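Local coordinates for acyl carrier protein (Thermotoga maritima, PDB 1VKU) that probably carries the growing acyl chain through fatty acid biosynthesis on a phosphopantetheine arm, at residues M13-L18 and L82-I87; K32-V37 and L46-I51; D52-V57 and E71-I76. All blocks are in the same frame, centred on the assembly; numbering follows the deposited sequence. Where two conformers were deposited one is given.

Contact 1 (M13-L18 and L82-I87); sequences MERKKL and LIDIVI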
loop_
_atom_site.group_PDB
_atom_site.type_symbol
_atom_site.label_atom_id
_atom_site.label_comp_id
_atom_site.label_asym_id
_atom_site.label_seq_id
_atom_site.Cartn_x
_atom_site.Cartn_y
_atom_site.Cartn_z
HETATM N N MSE A 13 -5.900 8.333 -12.891
HETATM C CA MSE A 13 -6.170 7.014 -12.290
HETATM C C MSE A 13 -5.057 6.488 -11.376
HETATM O O MSE A 13 -4.883 5.274 -11.234
HETATM C CB MSE A 13 -6.511 5.984 -13.364
HETATM C CG MSE A 13 -7.838 6.135 -14.109
HETATM SE SE MSE A 13 -9.274 7.220 -13.259
HETATM C CE MSE A 13 -11.030 6.206 -13.744
ATOM N N GLU A 14 -4.289 7.387 -10.759
ATOM C CA GLU A 14 -3.179 6.977 -9.891
ATOM C C GLU A 14 -3.656 6.200 -8.665
ATOM O O GLU A 14 -3.015 5.263 -8.280
ATOM C CB GLU A 14 -2.312 8.161 -9.450
ATOM C CG GLU A 14 -3.009 9.104 -8.467
ATOM C CD GLU A 14 -2.162 10.311 -8.074
ATOM O OE1 GLU A 14 -0.921 10.279 -8.342
ATOM O OE2 GLU A 14 -2.746 11.281 -7.497
ATOM N N ARG A 15 -4.783 6.577 -8.066
ATOM C CA ARG A 15 -5.263 5.875 -6.882
ATOM C C ARG A 15 -5.797 4.496 -7.261
ATOM O O ARG A 15 -5.446 3.520 -6.605
ATOM C CB ARG A 15 -6.333 6.685 -6.148
ATOM C CG ARG A 15 -5.855 8.058 -5.701
ATOM C CD ARG A 15 -6.838 8.796 -4.748
ATOM N NE ARG A 15 -6.677 8.260 -3.411
ATOM C CZ ARG A 15 -5.652 8.556 -2.600
ATOM N NH1 ARG A 15 -4.733 9.447 -2.976
ATOM N NH2 ARG A 15 -5.549 7.977 -1.398
ATOM N N LYS A 16 -6.637 4.423 -8.306
ATOM C CA LYS A 16 -7.152 3.147 -8.812
ATOM C C LYS A 16 -6.017 2.188 -9.087
ATOM O O LYS A 16 -6.127 1.017 -8.775
ATOM C CB LYS A 16 -8.061 3.323 -10.039
ATOM C CG LYS A 16 -9.269 4.237 -9.731
ATOM C CD LYS A 16 -10.482 4.055 -10.640
ATOM C CE LYS A 16 -11.655 4.854 -10.044
ATOM N NZ LYS A 16 -12.802 5.034 -10.966
ATOM N N LYS A 17 -4.952 2.687 -9.702
ATOM C CA LYS A 17 -3.810 1.868 -10.062
ATOM C C LYS A 17 -3.064 1.329 -8.840
ATOM O O LYS A 17 -2.728 0.157 -8.795
ATOM C CB LYS A 17 -2.880 2.625 -11.008
ATOM C CG LYS A 17 -3.438 2.859 -12.425
ATOM C CD LYS A 17 -2.457 3.666 -13.229
ATOM C CE LYS A 17 -2.969 3.938 -14.605
ATOM N NZ LYS A 17 -1.961 4.729 -15.315
ATOM N N LEU A 18 -2.822 2.177 -7.848
ATOM C CA LEU A 18 -2.181 1.727 -6.611
ATOM C C LEU A 18 -3.062 0.820 -5.764
ATOM O O LEU A 18 -2.568 -0.086 -5.127
ATOM C CB LEU A 18 -1.655 2.902 -5.795
ATOM C CG LEU A 18 -0.530 3.653 -6.516
ATOM C CD1 LEU A 18 -0.241 4.927 -5.795
ATOM C CD2 LEU A 18 0.722 2.810 -6.621
ATOM N N LEU A 82 -1.563 4.162 3.008
ATOM C CA LEU A 82 -0.482 3.602 2.203
ATOM C C LEU A 82 -0.478 4.166 0.779
ATOM O O LEU A 82 0.578 4.492 0.257
ATOM C CB LEU A 82 -0.566 2.087 2.174
ATOM C CG LEU A 82 0.384 1.420 1.198
ATOM C CD1 LEU A 82 1.820 1.615 1.634
ATOM C CD2 LEU A 82 0.049 -0.032 1.146
ATOM N N ILE A 83 -1.658 4.318 0.181
ATOM C CA ILE A 83 -1.784 4.882 -1.154
ATOM C C ILE A 83 -1.182 6.295 -1.128
ATOM O O ILE A 83 -0.408 6.668 -1.999
ATOM C CB ILE A 83 -3.283 4.927 -1.597
ATOM C CG1 ILE A 83 -3.950 3.532 -1.620
ATOM C CG2 ILE A 83 -3.453 5.651 -2.944
ATOM C CD1 ILE A 83 -3.110 2.395 -2.260
ATOM N N ASP A 84 -1.517 7.048 -0.094
ATOM C CA ASP A 84 -1.071 8.424 0.044
ATOM C C ASP A 84 0.439 8.527 0.191
ATOM O O ASP A 84 1.065 9.369 -0.423
ATOM C CB ASP A 84 -1.722 9.062 1.258
ATOM C CG ASP A 84 -3.143 9.556 0.991
ATOM O OD1 ASP A 84 -3.614 9.551 -0.180
ATOM O OD2 ASP A 84 -3.867 9.976 1.927
ATOM N N ILE A 85 1.011 7.670 1.019
ATOM C CA ILE A 85 2.439 7.653 1.220
ATOM C C ILE A 85 3.154 7.361 -0.088
ATOM O O ILE A 85 4.059 8.082 -0.449
ATOM C CB ILE A 85 2.808 6.653 2.326
ATOM C CG1 ILE A 85 2.557 7.309 3.686
ATOM C CG2 ILE A 85 4.274 6.246 2.236
ATOM C CD1 ILE A 85 2.265 6.338 4.802
ATOM N N VAL A 86 2.747 6.307 -0.784
ATOM C CA VAL A 86 3.323 5.921 -2.083
ATOM C C VAL A 86 3.257 7.042 -3.128
ATOM O O VAL A 86 4.279 7.398 -3.700
ATOM C CB VAL A 86 2.700 4.606 -2.607
ATOM C CG1 VAL A 86 3.142 4.308 -4.043
ATOM C CG2 VAL A 86 3.086 3.444 -1.678
ATOM N N ILE A 87 2.080 7.631 -3.345
ATOM C CA ILE A 87 1.986 8.842 -4.189
ATOM C C ILE A 87 2.978 9.932 -3.798
ATOM O O ILE A 87 3.650 10.496 -4.668
ATOM C CB ILE A 87 0.539 9.401 -4.215
ATOM C CG1 ILE A 87 -0.371 8.466 -5.005
ATOM C CG2 ILE A 87 0.511 10.780 -4.844
ATOM C CD1 ILE A 87 -1.858 8.578 -4.665
#
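In the four-helix bundle of the acyl carrier protein fold, the first turn of helix 14-28 leans against helix 79-92 through Arg15 and Leu18, which meet Ile83, Asp84, Val86 and Ile87. The two short helical segments cross at 114°, with axes 10.2 Å apart at closest approach. Leu18 fills the inner side: its CD1 lies 3.6 Å from Ile87 CG1, its CD2 rests on Val86 CG1, and its CB meets Ile83 CD1 at 3.9 Å. Phe64 of helix 50-64 also touches Leu18, so this leucine joins three helices. Nearer the surface, the carboxylate end of Glu14 lies across the Ile87 side chain at about a right angle, with OE1 3.8 Å from Ile87 CG2. The Arg15 chain bends at its third torsion (chi3 79°), bringing the guanidinium beside Asp84 while NE keeps a salt bridge to Glu39. Two acidic residues thus share the cation and probably restrict its rotation. Ile83 CG2 lies over one guanidinium face, offset toward its rim, 3.5 Å from Arg15 NH2. At the edge both terminal nitrogens grip Asp84 OD1, Arg15 NH1 at 3.0 Å nearly along its C-O axis, NH2 at 2.8 Å from above the carboxylate plane.

Contact 2 (K32-V37 and L46-I51); sequences KDLETV and LGFDSI
Leu46, Lys32 and Leu34 carry most of this contact, with Phe48 adding a smaller share. Lys32 reaches across with its ammonium group in one of its two conformers: CG stands opposite the backbone N (chi1 -173°), and bends at chi2 and chi4 turn the end of the chain back to the Leu46 carbonyl. In that conformer Lys32 NZ gives a hydrogen bond of 2.8 Å to Leu46 O, lying in the carbonyl plane on a lone pair at a C=O...N angle of 144°. Gly47 O lies farther off, at 3.6 Å from Lys32 NZ, and may add a weaker electrostatic pull. Both segments come from the connection between helices 14-28 and 50-64 of the acyl carrier fold, the second running into the first turn of helix 50-64; it includes Ser50, the predicted phosphopantetheine attachment residue, unmodified here, and Asp49 OD1 caps the backbone N of Asp52. Leu34 and Phe48 approach from opposite directions. Leu34 CD2 comes in at the ring edge, 4.0 Å from Phe48 CE1, and lies 4.3 Å from Leu46 CB; the other methyl, CD1, is 4.1 Å from Phe48 CZ. On helix 14-28 Leu34 also touches Phe22 and Ala26. With an alanine here, lacking both methyls, the Phe48 edge and Leu46 are likely to lose their apolar partner and a gap to open toward helix 14-28. The Phe48 ring meets Phe43 edge-to-face.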
loop_
_atom_site.group_PDB
_atom_site.type_symbol
_atom_site.label_atom_id
_atom_site.label_comp_id
_atom_site.label_asym_id
_atom_site.label_seq_id
_atom_site.Cartn_x
_atom_site.Cartn_y
_atom_site.Cartn_z
ATOM N N LYS A 32 -3.611 -13.560 0.013
ATOM C CA LYS A 32 -4.790 -12.954 0.609
ATOM C C LYS A 32 -5.634 -12.507 -0.567
ATOM O O LYS A 32 -5.162 -11.764 -1.406
ATOM C CB LYS A 32 -4.371 -11.776 1.509
ATOM C CG LYS A 32 -5.472 -11.135 2.343
ATOM C CD LYS A 32 -6.440 -12.152 2.958
ATOM C CE LYS A 32 -7.268 -11.501 4.069
ATOM N NZ LYS A 32 -6.353 -10.907 5.078
ATOM N N ASP A 33 -6.868 -12.991 -0.660
ATOM C CA ASP A 33 -7.769 -12.598 -1.727
ATOM C C ASP A 33 -8.635 -11.491 -1.165
ATOM O O ASP A 33 -9.401 -11.721 -0.247
ATOM C CB ASP A 33 -8.632 -13.800 -2.116
ATOM C CG ASP A 33 -9.656 -13.476 -3.191
ATOM O OD1 ASP A 33 -9.384 -12.593 -4.031
ATOM O OD2 ASP A 33 -10.768 -14.062 -3.285
ATOM N N LEU A 34 -8.521 -10.290 -1.702
ATOM C CA LEU A 34 -9.296 -9.153 -1.194
ATOM C C LEU A 34 -10.485 -8.801 -2.078
ATOM O O LEU A 34 -11.545 -8.382 -1.593
ATOM C CB LEU A 34 -8.392 -7.937 -1.051
ATOM C CG LEU A 34 -7.271 -8.068 -0.031
ATOM C CD1 LEU A 34 -6.394 -6.844 -0.118
ATOM C CD2 LEU A 34 -7.795 -8.274 1.408
ATOM N N GLU A 35 -10.287 -8.984 -3.382
ATOM C CA GLU A 35 -11.227 -8.589 -4.433
ATOM C C GLU A 35 -11.601 -7.092 -4.413
ATOM O O GLU A 35 -10.938 -6.326 -5.101
ATOM C CB GLU A 35 -12.443 -9.525 -4.518
ATOM C CG GLU A 35 -12.970 -9.680 -5.940
ATOM N N THR A 36 -12.613 -6.660 -3.640
ATOM C CA THR A 36 -13.093 -5.255 -3.757
ATOM C C THR A 36 -12.716 -4.340 -2.608
ATOM O O THR A 36 -13.475 -4.181 -1.654
ATOM C CB THR A 36 -14.609 -5.159 -4.020
ATOM O OG1 THR A 36 -14.925 -5.794 -5.265
ATOM C CG2 THR A 36 -15.008 -3.695 -4.291
ATOM N N VAL A 37 -11.563 -3.696 -2.752
ATOM C CA VAL A 37 -10.992 -2.845 -1.735
ATOM C C VAL A 37 -11.538 -1.412 -1.753
ATOM O O VAL A 37 -11.552 -0.761 -2.798
ATOM C CB VAL A 37 -9.457 -2.858 -1.881
ATOM C CG1 VAL A 37 -8.807 -1.753 -1.103
ATOM C CG2 VAL A 37 -8.919 -4.213 -1.444
ATOM N N LEU A 46 -9.042 -5.561 7.137
ATOM C CA LEU A 46 -8.765 -6.440 5.995
ATOM C C LEU A 46 -8.006 -7.704 6.387
ATOM O O LEU A 46 -7.709 -8.538 5.533
ATOM C CB LEU A 46 -7.998 -5.697 4.903
ATOM C CG LEU A 46 -8.805 -4.577 4.268
ATOM C CD1 LEU A 46 -8.068 -4.064 3.076
ATOM C CD2 LEU A 46 -10.171 -5.081 3.847
ATOM N N GLY A 47 -7.708 -7.837 7.680
ATOM C CA GLY A 47 -6.923 -8.948 8.225
ATOM C C GLY A 47 -5.418 -8.812 8.101
ATOM O O GLY A 47 -4.728 -9.804 8.063
ATOM N N PHE A 48 -4.903 -7.592 8.000
ATOM C CA PHE A 48 -3.454 -7.405 7.955
ATOM C C PHE A 48 -3.013 -6.990 9.338
ATOM O O PHE A 48 -3.523 -6.003 9.882
ATOM C CB PHE A 48 -3.056 -6.305 6.966
ATOM C CG PHE A 48 -3.237 -6.674 5.520
ATOM C CD1 PHE A 48 -4.519 -6.755 4.957
ATOM C CD2 PHE A 48 -2.141 -6.888 4.708
ATOM C CE1 PHE A 48 -4.684 -7.086 3.604
ATOM C CE2 PHE A 48 -2.290 -7.216 3.360
ATOM C CZ PHE A 48 -3.553 -7.319 2.804
ATOM N N ASP A 49 -2.070 -7.718 9.914
ATOM C CA ASP A 49 -1.490 -7.277 11.173
ATOM C C ASP A 49 -0.254 -6.408 10.912
ATOM O O ASP A 49 0.039 -6.060 9.776
ATOM C CB ASP A 49 -1.203 -8.447 12.115
ATOM C CG ASP A 49 0.030 -9.257 11.715
ATOM O OD1 ASP A 49 0.632 -9.008 10.657
ATOM O OD2 ASP A 49 0.494 -10.171 12.418
ATOM N N SER A 50 0.445 -6.045 11.980
ATOM C CA SER A 50 1.518 -5.066 11.906
ATOM C C SER A 50 2.656 -5.594 11.043
ATOM O O SER A 50 3.280 -4.824 10.311
ATOM C CB SER A 50 2.008 -4.683 13.312
ATOM O OG SER A 50 2.470 -5.834 14.027
ATOM N N ILE A 51 2.888 -6.907 11.118
ATOM C CA ILE A 51 3.920 -7.595 10.355
ATOM C C ILE A 51 3.524 -7.646 8.891
ATOM O O ILE A 51 4.364 -7.504 8.031
ATOM C CB ILE A 51 4.149 -9.021 10.888
ATOM C CG1 ILE A 51 4.678 -8.984 12.332
ATOM C CG2 ILE A 51 5.103 -9.786 9.970
ATOM C CD1 ILE A 51 4.869 -10.345 12.951
#

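Contact 3 (D52-V57 and E71-I76); sequences DVIDLV and EEISKI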
loop_
_atom_site.group_PDB
_atom_site.type_symbol
_atom_site.label_atom_id
_atom_site.label_comp_id
_atom_site.label_asym_id
_atom_site.label_seq_id
_atom_site.Cartn_x
_atom_site.Cartn_y
_atom_site.Cartn_z
ATOM N N ASP A 52 2.244 -7.841 8.620
ATOM C CA ASP A 52 1.757 -7.840 7.247
ATOM C C ASP A 52 1.925 -6.456 6.606
ATOM O O ASP A 52 2.236 -6.361 5.425
ATOM C CB ASP A 52 0.280 -8.197 7.189
ATOM C CG ASP A 52 0.003 -9.634 7.514
ATOM O OD1 ASP A 52 0.865 -10.519 7.287
ATOM O OD2 ASP A 52 -1.091 -9.964 7.994
ATOM N N VAL A 53 1.658 -5.400 7.371
ATOM C CA VAL A 53 1.860 -4.048 6.877
ATOM C C VAL A 53 3.320 -3.807 6.493
ATOM O O VAL A 53 3.572 -3.232 5.450
ATOM C CB VAL A 53 1.357 -3.002 7.838
ATOM C CG1 VAL A 53 1.796 -1.612 7.386
ATOM C CG2 VAL A 53 -0.150 -3.076 7.901
ATOM N N ILE A 54 4.263 -4.234 7.337
ATOM C CA ILE A 54 5.704 -4.169 7.027
ATOM C C ILE A 54 6.045 -4.928 5.731
ATOM O O ILE A 54 6.760 -4.397 4.896
ATOM C CB ILE A 54 6.545 -4.701 8.209
ATOM C CG1 ILE A 54 6.437 -3.767 9.400
ATOM C CG2 ILE A 54 8.003 -4.959 7.792
ATOM C CD1 ILE A 54 6.915 -4.348 10.713
ATOM N N ASP A 55 5.527 -6.148 5.560
ATOM C CA ASP A 55 5.782 -6.916 4.337
ATOM C C ASP A 55 5.192 -6.189 3.132
ATOM O O ASP A 55 5.854 -6.017 2.125
ATOM C CB ASP A 55 5.204 -8.326 4.402
ATOM C CG ASP A 55 6.057 -9.282 5.209
ATOM O OD1 ASP A 55 7.305 -9.354 5.020
ATOM O OD2 ASP A 55 5.542 -10.043 6.054
ATOM N N LEU A 56 3.937 -5.777 3.232
ATOM C CA LEU A 56 3.290 -4.972 2.191
ATOM C C LEU A 56 4.117 -3.742 1.792
ATOM O O LEU A 56 4.299 -3.484 0.608
ATOM C CB LEU A 56 1.906 -4.519 2.649
ATOM C CG LEU A 56 0.987 -3.843 1.644
ATOM C CD1 LEU A 56 0.638 -4.782 0.518
ATOM C CD2 LEU A 56 -0.235 -3.451 2.397
ATOM N N VAL A 57 4.631 -3.014 2.779
ATOM C CA VAL A 57 5.408 -1.784 2.534
ATOM C C VAL A 57 6.707 -2.134 1.794
ATOM O O VAL A 57 7.040 -1.486 0.811
ATOM C CB VAL A 57 5.660 -1.002 3.851
ATOM C CG1 VAL A 57 6.751 0.042 3.704
ATOM C CG2 VAL A 57 4.350 -0.359 4.365
ATOM N N GLU A 71 9.003 5.243 10.871
ATOM C CA GLU A 71 8.055 6.078 11.559
ATOM C C GLU A 71 6.756 6.196 10.776
ATOM O O GLU A 71 5.685 6.168 11.369
ATOM C CB GLU A 71 8.643 7.464 11.846
ATOM C CG GLU A 71 8.901 8.297 10.598
ATOM N N GLU A 72 6.851 6.335 9.453
ATOM C CA GLU A 72 5.681 6.442 8.583
ATOM C C GLU A 72 4.903 5.123 8.531
ATOM O O GLU A 72 3.671 5.126 8.494
ATOM C CB GLU A 72 6.093 6.842 7.162
ATOM C CG GLU A 72 6.960 8.089 7.065
ATOM C CD GLU A 72 7.798 8.125 5.786
ATOM O OE1 GLU A 72 8.080 7.059 5.206
ATOM O OE2 GLU A 72 8.202 9.220 5.355
ATOM N N ILE A 73 5.616 3.994 8.503
ATOM C CA ILE A 73 4.966 2.680 8.496
ATOM C C ILE A 73 4.072 2.546 9.710
ATOM O O ILE A 73 2.930 2.121 9.582
ATOM C CB ILE A 73 5.998 1.528 8.518
ATOM C CG1 ILE A 73 6.852 1.525 7.244
ATOM C CG2 ILE A 73 5.268 0.189 8.714
ATOM C CD1 ILE A 73 8.060 0.508 7.232
ATOM N N SER A 74 4.584 2.933 10.882
ATOM C CA SER A 74 3.867 2.750 12.146
ATOM C C SER A 74 2.571 3.553 12.271
ATOM O O SER A 74 1.758 3.286 13.146
ATOM C CB SER A 74 4.775 3.069 13.335
ATOM O OG SER A 74 5.111 4.428 13.342
ATOM N N LYS A 75 2.396 4.534 11.395
ATOM C CA LYS A 75 1.266 5.449 11.436
ATOM C C LYS A 75 0.166 5.010 10.455
ATOM O O LYS A 75 -0.919 5.581 10.426
ATOM C CB LYS A 75 1.756 6.858 11.069
ATOM C CG LYS A 75 2.638 7.572 12.123
ATOM C CD LYS A 75 3.152 8.953 11.616
ATOM N N ILE A 76 0.463 4.019 9.633
ATOM C CA ILE A 76 -0.455 3.503 8.609
ATOM C C ILE A 76 -1.602 2.766 9.293
ATOM O O ILE A 76 -1.366 1.851 10.091
ATOM C CB ILE A 76 0.320 2.560 7.643
ATOM C CG1 ILE A 76 1.181 3.370 6.670
ATOM C CG2 ILE A 76 -0.626 1.665 6.855
ATOM C CD1 ILE A 76 2.085 2.550 5.790
#
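Ser74 OG, next along the chain from Ile73, which packs on Val53 and Val57, gives a hydrogen bond of 2.7 Å to Glu71 O. The hydroxyl approaches from above the carbonyl plane, 35° out of it; the bond ties the side chain back to the backbone three residues earlier. A type I beta turn runs from Ile73 to Ile76, closed by Ile76 N to Ile73 O at 3.1 Å, and both isoleucines point toward helix 50-64. The contact between the segments is entirely apolar. Ile73 takes the largest share: its CG1 branch stands opposite the carbonyl carbon (chi1 -64°), which carries CD1 to Val57 CG1 at 3.8 Å and leaves CG2 for the preceding turn, 4.1 Å from Val53 CG1. The Ile54 side chain crosses that of Ile73 at about a right angle, CG1 against the same CG2 methyl. Three residues on, Ile76 divides its branches in the same way, with CG2 4.1 Å from Val53 CG1 and CD1 4.0 Å from Val57 CG2. Each valine therefore touches both isoleucines, Val53 through a single methyl and Val57 with one for each. In the acyl carrier fold this joins the short helix 70-73 to helix 50-64. Ile76 also packs on Ile85 of helix 79-92, and Glu72 forms a salt bridge with Lys89 there, while Leu56 turns to Phe22 and Ile25 of helix 14-28.

In the fold
Contacts 2 and 3 follow one another along the chain, and both are nested inside the long loop closed by contact 1. Contact 2 includes Ser50, the predicted cofactor attachment residue, and contact 3 comes close to it: the Ile54 side chain is about 6 Å from that of Ser50. Contacts 2 and 3 share helix 50-64, their centres about 13 Å apart. Contact 1 lies on the opposite side of the chain's centre from both, but it meets contact 3 where Leu82 CD2 packs 3.7 Å from Leu56 CD2 and Ile85 CD1 packs 3.7 Å from Ile76 CG1. Contacts 1 and 2 do not touch; their nearest atoms are about 7 Å apart.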